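Local coordinates for putative lipoprotein (Bacteroides fragilis, PDB 3QNK) that probably binds glycans at the outer membrane as a SusD-like lipoprotein, helping nutrient capture for uptake, at residues 458-472 against 484-498. Sequence-based numbering, arbitrary orientation.
Sequences RRWKIGPETQTTLHG and TKTDIRTWNDRLYLT. With PO4 (phosphate ion), chain G.
The antiparallel hairpin of strands 469-475 and 480-488 pairs Leu470 with Asp487, Leu470 N giving to Asp487 O at 2.9 Å. A classic beta bulge sets Thr486 and Asp487 across from the single residue Leu470, and Thr486 N donates to Leu470 O. Beyond the strands the two segments are held mainly by side chains. Leu470 CD1 sits over the centre of the Arg489 guanidinium, 3.5 Å from CZ, while Arg489 NH1 donates to Gln467 OE1 (3.2 Å) in the guanidinium plane; Gln467 NE2 bonds Asn62 OD1. Arg489 NE forms a salt bridge with Asp487 OD2 (2.8 Å), so the group is gripped at its rim and covered on one face; Asp487 OD1 is hydrogen-bonded to Tyr63 OH. Trp491, its ring swung anti to the backbone N (chi1 -177°), lies flat against the start of helix 463-466: Gly463 CA rests over its six-membered ring and Pro464 CD over the five-membered one, both CH-pi contacts. Tyr496 takes Trp491 CZ2 on one face and Lys461 CG on the other, and its OH accepts from Gly463 N (3.1 Å). Arg458 NH2 reaches Leu495 O (3.0 Å), tying the end of helix 453-460 to the 3-10 turn 493-496. The arrangement is a bulged antiparallel hairpin within the SusD-family region, continued by aromatic packing against a helix start.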
loop_
_atom_site.group_PDB
_atom_site.type_symbol
_atom_site.label_atom_id
_atom_site.label_comp_id
_atom_site.label_asym_id
_atom_site.label_seq_id
_atom_site.Cartn_x
_atom_site.Cartn_y
_atom_site.Cartn_z
ATOM N N ARG B 458 -12.849 15.266 18.106
ATOM C CA ARG B 458 -12.396 14.056 18.804
ATOM C C ARG B 458 -11.825 14.378 20.158
ATOM O O ARG B 458 -12.191 13.732 21.160
ATOM C CB ARG B 458 -11.327 13.365 17.936
ATOM C CG ARG B 458 -10.735 12.113 18.519
ATOM C CD ARG B 458 -10.045 11.319 17.422
ATOM N NE ARG B 458 -10.934 10.366 16.768
ATOM C CZ ARG B 458 -10.495 9.360 16.029
ATOM N NH1 ARG B 458 -9.193 9.180 15.853
ATOM N NH2 ARG B 458 -11.355 8.510 15.475
ATOM N N ARG B 459 -10.902 15.363 20.197
ATOM C CA ARG B 459 -10.219 15.747 21.434
ATOM C C ARG B 459 -11.142 16.543 22.357
ATOM O O ARG B 459 -11.105 16.326 23.567
ATOM C CB ARG B 459 -8.898 16.472 21.166
ATOM C CG ARG B 459 -9.017 17.839 20.537
ATOM C CD ARG B 459 -7.658 18.306 20.116
ATOM N NE ARG B 459 -7.730 19.629 19.518
ATOM C CZ ARG B 459 -7.654 20.757 20.201
ATOM N NH1 ARG B 459 -7.484 20.736 21.519
ATOM N NH2 ARG B 459 -7.742 21.916 19.579
ATOM N N TRP B 460 -11.998 17.411 21.802
ATOM C CA TRP B 460 -12.977 18.161 22.583
ATOM C C TRP B 460 -14.151 17.298 22.979
ATOM O O TRP B 460 -14.950 17.710 23.823
ATOM C CB TRP B 460 -13.506 19.361 21.795
ATOM C CG TRP B 460 -12.483 20.421 21.553
ATOM C CD1 TRP B 460 -11.398 20.711 22.322
ATOM C CD2 TRP B 460 -12.486 21.368 20.485
ATOM N NE1 TRP B 460 -10.702 21.754 21.776
ATOM C CE2 TRP B 460 -11.350 22.189 20.654
ATOM C CE3 TRP B 460 -13.335 21.589 19.383
ATOM C CZ2 TRP B 460 -11.027 23.209 19.765
ATOM C CZ3 TRP B 460 -13.022 22.608 18.500
ATOM C CH2 TRP B 460 -11.886 23.414 18.702
ATOM N N LYS B 461 -14.275 16.109 22.351
ATOM C CA LYS B 461 -15.341 15.151 22.587
ATOM C C LYS B 461 -16.716 15.821 22.330
ATOM O O LYS B 461 -17.532 15.903 23.233
ATOM C CB LYS B 461 -15.243 14.484 23.983
ATOM C CG LYS B 461 -14.047 13.554 24.096
ATOM C CD LYS B 461 -14.210 12.507 25.203
ATOM C CE LYS B 461 -13.009 11.577 25.409
ATOM N NZ LYS B 461 -12.614 10.803 24.186
ATOM N N ILE B 462 -16.931 16.327 21.084
ATOM C CA ILE B 462 -18.169 16.998 20.650
ATOM C C ILE B 462 -18.780 16.305 19.388
ATOM O O ILE B 462 -19.478 16.955 18.588
ATOM C CB ILE B 462 -17.986 18.520 20.437
ATOM C CG1 ILE B 462 -16.942 18.842 19.354
ATOM C CG2 ILE B 462 -17.696 19.229 21.756
ATOM C CD1 ILE B 462 -17.031 20.218 18.748
ATOM N N GLY B 463 -18.542 14.992 19.266
ATOM C CA GLY B 463 -19.054 14.171 18.181
ATOM C C GLY B 463 -20.567 14.142 18.066
ATOM O O GLY B 463 -21.115 14.356 16.968
ATOM N N PRO B 464 -21.297 13.928 19.197
ATOM C CA PRO B 464 -22.781 13.904 19.114
ATOM C C PRO B 464 -23.387 15.206 18.578
ATOM O O PRO B 464 -24.366 15.174 17.855
ATOM C CB PRO B 464 -23.197 13.678 20.560
ATOM C CG PRO B 464 -22.008 13.051 21.211
ATOM C CD PRO B 464 -20.831 13.639 20.577
ATOM N N GLU B 465 -22.795 16.334 18.926
ATOM C CA GLU B 465 -23.210 17.681 18.555
ATOM C C GLU B 465 -22.908 17.996 17.091
ATOM O O GLU B 465 -23.616 18.809 16.480
ATOM C CB GLU B 465 -22.461 18.717 19.444
ATOM C CG GLU B 465 -22.756 18.686 20.943
ATOM C CD GLU B 465 -21.849 17.894 21.865
ATOM O OE1 GLU B 465 -21.536 16.723 21.553
ATOM O OE2 GLU B 465 -21.528 18.419 22.956
ATOM N N THR B 466 -21.845 17.400 16.530
ATOM C CA THR B 466 -21.410 17.742 15.182
ATOM C C THR B 466 -21.796 16.703 14.124
ATOM O O THR B 466 -22.149 17.086 13.008
ATOM C CB THR B 466 -19.896 17.983 15.177
ATOM O OG1 THR B 466 -19.218 16.795 15.573
ATOM C CG2 THR B 466 -19.484 19.131 16.081
ATOM N N GLN B 467 -21.741 15.391 14.449
ATOM C CA GLN B 467 -22.082 14.355 13.471
ATOM C C GLN B 467 -23.586 14.083 13.531
ATOM O O GLN B 467 -24.032 13.083 14.114
ATOM C CB GLN B 467 -21.235 13.089 13.691
ATOM C CG GLN B 467 -19.732 13.266 13.429
ATOM C CD GLN B 467 -19.421 13.521 11.970
ATOM O OE1 GLN B 467 -19.324 14.672 11.530
ATOM N NE2 GLN B 467 -19.209 12.468 11.196
ATOM N N THR B 468 -24.372 15.018 12.950
ATOM C CA THR B 468 -25.835 14.978 12.881
ATOM C C THR B 468 -26.308 15.211 11.453
ATOM O O THR B 468 -25.627 14.818 10.514
ATOM C CB THR B 468 -26.464 16.031 13.814
ATOM O OG1 THR B 468 -25.816 17.285 13.623
ATOM C CG2 THR B 468 -26.417 15.640 15.251
ATOM N N THR B 469 -27.492 15.849 11.290
ATOM C CA THR B 469 -28.013 16.199 9.988
ATOM C C THR B 469 -27.341 17.492 9.580
ATOM O O THR B 469 -27.443 18.497 10.297
ATOM C CB THR B 469 -29.528 16.267 9.991
ATOM O OG1 THR B 469 -30.029 14.972 10.302
ATOM C CG2 THR B 469 -30.090 16.706 8.646
ATOM N N LEU B 470 -26.620 17.442 8.451
ATOM C CA LEU B 470 -25.887 18.566 7.885
ATOM C C LEU B 470 -26.670 19.098 6.703
ATOM O O LEU B 470 -27.461 18.377 6.103
ATOM C CB LEU B 470 -24.451 18.194 7.516
ATOM C CG LEU B 470 -23.600 17.632 8.652
ATOM C CD1 LEU B 470 -22.317 17.122 8.117
ATOM C CD2 LEU B 470 -23.316 18.689 9.746
ATOM N N HIS B 471 -26.477 20.383 6.404
ATOM C CA HIS B 471 -27.246 21.088 5.408
ATOM C C HIS B 471 -26.381 21.758 4.344
ATOM O O HIS B 471 -25.155 21.792 4.436
ATOM C CB HIS B 471 -28.109 22.141 6.127
ATOM C CG HIS B 471 -29.077 21.534 7.089
ATOM N ND1 HIS B 471 -28.729 21.282 8.408
ATOM C CD2 HIS B 471 -30.325 21.053 6.869
ATOM C CE1 HIS B 471 -29.786 20.702 8.954
ATOM N NE2 HIS B 471 -30.764 20.532 8.062
ATOM N N GLY B 472 -27.065 22.278 3.330
ATOM C CA GLY B 472 -26.478 23.019 2.219
ATOM C C GLY B 472 -27.523 23.874 1.540
ATOM O O GLY B 472 -28.604 24.069 2.088
ATOM N N THR B 484 -31.123 22.800 2.110
ATOM C CA THR B 484 -31.285 21.342 1.951
ATOM C C THR B 484 -30.591 20.537 3.030
ATOM O O THR B 484 -29.640 21.043 3.624
ATOM C CB THR B 484 -30.642 20.928 0.596
ATOM O OG1 THR B 484 -29.231 21.250 0.601
ATOM C CG2 THR B 484 -31.336 21.576 -0.592
ATOM N N LYS B 485 -30.994 19.269 3.218
ATOM C CA LYS B 485 -30.297 18.285 4.060
ATOM C C LYS B 485 -29.214 17.694 3.158
ATOM O O LYS B 485 -29.521 17.346 2.017
ATOM C CB LYS B 485 -31.256 17.206 4.595
ATOM C CG LYS B 485 -32.073 17.625 5.800
ATOM C CD LYS B 485 -33.163 16.608 6.084
ATOM C CE LYS B 485 -33.695 16.592 7.514
ATOM N NZ LYS B 485 -34.805 17.561 7.758
ATOM N N THR B 486 -27.952 17.665 3.587
ATOM C CA THR B 486 -26.882 17.166 2.703
ATOM C C THR B 486 -26.334 15.823 3.159
ATOM O O THR B 486 -25.745 15.108 2.348
ATOM C CB THR B 486 -25.751 18.184 2.567
ATOM O OG1 THR B 486 -25.394 18.634 3.872
ATOM C CG2 THR B 486 -26.130 19.390 1.682
ATOM N N ASP B 487 -26.524 15.466 4.444
ATOM C CA ASP B 487 -26.035 14.216 5.021
ATOM C C ASP B 487 -26.722 13.961 6.357
ATOM O O ASP B 487 -26.755 14.848 7.220
ATOM C CB ASP B 487 -24.499 14.237 5.203
ATOM C CG ASP B 487 -23.833 12.884 5.019
ATOM O OD1 ASP B 487 -24.541 11.919 4.605
ATOM O OD2 ASP B 487 -22.590 12.783 5.289
ATOM N N ILE B 488 -27.295 12.758 6.513
ATOM C CA ILE B 488 -27.939 12.348 7.759
ATOM C C ILE B 488 -26.928 11.445 8.486
ATOM O O ILE B 488 -26.904 10.217 8.294
ATOM C CB ILE B 488 -29.339 11.695 7.572
ATOM C CG1 ILE B 488 -30.191 12.344 6.459
ATOM C CG2 ILE B 488 -30.069 11.565 8.887
ATOM C CD1 ILE B 488 -30.579 13.783 6.569
ATOM N N ARG B 489 -26.056 12.071 9.258
ATOM C CA ARG B 489 -25.011 11.374 10.022
ATOM C C ARG B 489 -25.499 10.941 11.415
ATOM O O ARG B 489 -26.523 11.435 11.930
ATOM C CB ARG B 489 -23.752 12.258 10.165
ATOM C CG ARG B 489 -23.094 12.516 8.839
ATOM C CD ARG B 489 -21.831 13.309 8.938
ATOM N NE ARG B 489 -21.345 13.632 7.595
ATOM C CZ ARG B 489 -20.294 14.402 7.347
ATOM N NH1 ARG B 489 -19.600 14.927 8.342
ATOM N NH2 ARG B 489 -19.957 14.688 6.102
ATOM N N THR B 490 -24.699 10.077 12.048
ATOM C CA THR B 490 -24.960 9.666 13.411
ATOM C C THR B 490 -23.637 9.551 14.127
ATOM O O THR B 490 -22.588 9.699 13.506
ATOM C CB THR B 490 -25.840 8.415 13.525
ATOM O OG1 THR B 490 -26.362 8.374 14.870
ATOM C CG2 THR B 490 -25.103 7.112 13.139
ATOM N N TRP B 491 -23.701 9.291 15.454
ATOM C CA TRP B 491 -22.539 9.189 16.326
ATOM C C TRP B 491 -22.631 8.005 17.295
ATOM O O TRP B 491 -23.723 7.546 17.658
ATOM C CB TRP B 491 -22.407 10.501 17.131
ATOM C CG TRP B 491 -21.194 10.513 18.014
ATOM C CD1 TRP B 491 -21.133 10.154 19.333
ATOM C CD2 TRP B 491 -19.836 10.702 17.586
ATOM N NE1 TRP B 491 -19.831 10.121 19.754
ATOM C CE2 TRP B 491 -19.010 10.448 18.699
ATOM C CE3 TRP B 491 -19.236 11.042 16.355
ATOM C CZ2 TRP B 491 -17.614 10.541 18.626
ATOM C CZ3 TRP B 491 -17.859 11.200 16.300
ATOM C CH2 TRP B 491 -17.065 10.961 17.430
ATOM N N ASN B 492 -21.468 7.515 17.700
ATOM C CA ASN B 492 -21.221 6.550 18.769
ATOM C C ASN B 492 -19.856 6.889 19.372
ATOM O O ASN B 492 -18.916 7.149 18.623
ATOM C CB ASN B 492 -21.292 5.116 18.320
ATOM C CG ASN B 492 -21.195 4.176 19.487
ATOM O OD1 ASN B 492 -20.110 3.902 19.995
ATOM N ND2 ASN B 492 -22.335 3.743 20.012
ATOM N N ASP B 493 -19.751 6.882 20.708
ATOM C CA ASP B 493 -18.520 7.267 21.388
ATOM C C ASP B 493 -17.292 6.422 20.995
ATOM O O ASP B 493 -16.179 6.926 21.132
ATOM C CB ASP B 493 -18.737 7.281 22.890
ATOM C CG ASP B 493 -19.592 8.450 23.383
ATOM O OD1 ASP B 493 -19.763 9.448 22.618
ATOM O OD2 ASP B 493 -20.010 8.419 24.556
ATOM N N ARG B 494 -17.471 5.220 20.395
ATOM C CA ARG B 494 -16.339 4.398 19.942
ATOM C C ARG B 494 -15.568 5.100 18.830
ATOM O O ARG B 494 -14.386 4.798 18.638
ATOM C CB ARG B 494 -16.803 2.998 19.463
ATOM C CG ARG B 494 -17.611 3.012 18.167
ATOM C CD ARG B 494 -18.031 1.648 17.747
ATOM N NE ARG B 494 -18.671 1.723 16.445
ATOM C CZ ARG B 494 -18.861 0.690 15.634
ATOM N NH1 ARG B 494 -18.421 -0.517 15.967
ATOM N NH2 ARG B 494 -19.464 0.862 14.469
ATOM N N LEU B 495 -16.238 6.029 18.098
ATOM C CA LEU B 495 -15.685 6.826 16.994
ATOM C C LEU B 495 -14.664 7.865 17.474
ATOM O O LEU B 495 -14.074 8.580 16.647
ATOM C CB LEU B 495 -16.799 7.505 16.196
ATOM C CG LEU B 495 -17.827 6.608 15.476
ATOM C CD1 LEU B 495 -18.893 7.458 14.852
ATOM C CD2 LEU B 495 -17.177 5.714 14.383
ATOM N N TYR B 496 -14.403 7.924 18.814
ATOM C CA TYR B 496 -13.370 8.826 19.383
ATOM C C TYR B 496 -11.977 8.219 19.147
ATOM O O TYR B 496 -10.960 8.899 19.345
ATOM C CB TYR B 496 -13.619 9.159 20.851
ATOM C CG TYR B 496 -14.682 10.221 21.055
ATOM C CD1 TYR B 496 -14.667 11.407 20.324
ATOM C CD2 TYR B 496 -15.692 10.051 21.996
ATOM C CE1 TYR B 496 -15.657 12.372 20.493
ATOM C CE2 TYR B 496 -16.707 11.004 22.153
ATOM C CZ TYR B 496 -16.670 12.172 21.419
ATOM O OH TYR B 496 -17.662 13.102 21.599
ATOM N N LEU B 497 -11.944 6.956 18.624
ATOM C CA LEU B 497 -10.727 6.251 18.216
ATOM C C LEU B 497 -10.975 5.469 16.941
ATOM O O LEU B 497 -12.084 4.973 16.739
ATOM C CB LEU B 497 -10.222 5.315 19.327
ATOM C CG LEU B 497 -9.489 5.965 20.516
ATOM C CD1 LEU B 497 -8.996 4.905 21.471
ATOM C CD2 LEU B 497 -8.284 6.837 20.039
ATOM N N THR B 498 -9.952 5.365 16.071
ATOM C CA THR B 498 -9.986 4.604 14.799
ATOM C C THR B 498 -9.774 3.110 15.083
ATOM O O THR B 498 -8.907 2.793 15.900
ATOM C CB THR B 498 -8.933 5.166 13.836
ATOM O OG1 THR B 498 -9.293 6.513 13.581
ATOM C CG2 THR B 498 -8.852 4.401 12.503
HETATM P P PO4 G . -27.697 10.198 3.208
HETATM O O1 PO4 G . -27.744 9.721 4.838
HETATM O O2 PO4 G . -28.521 9.040 2.187
HETATM O O3 PO4 G . -28.407 11.601 3.310
HETATM O O4 PO4 G . -26.246 10.732 2.641
HETATM O O HOH W 1 -19.791 9.943 12.717
#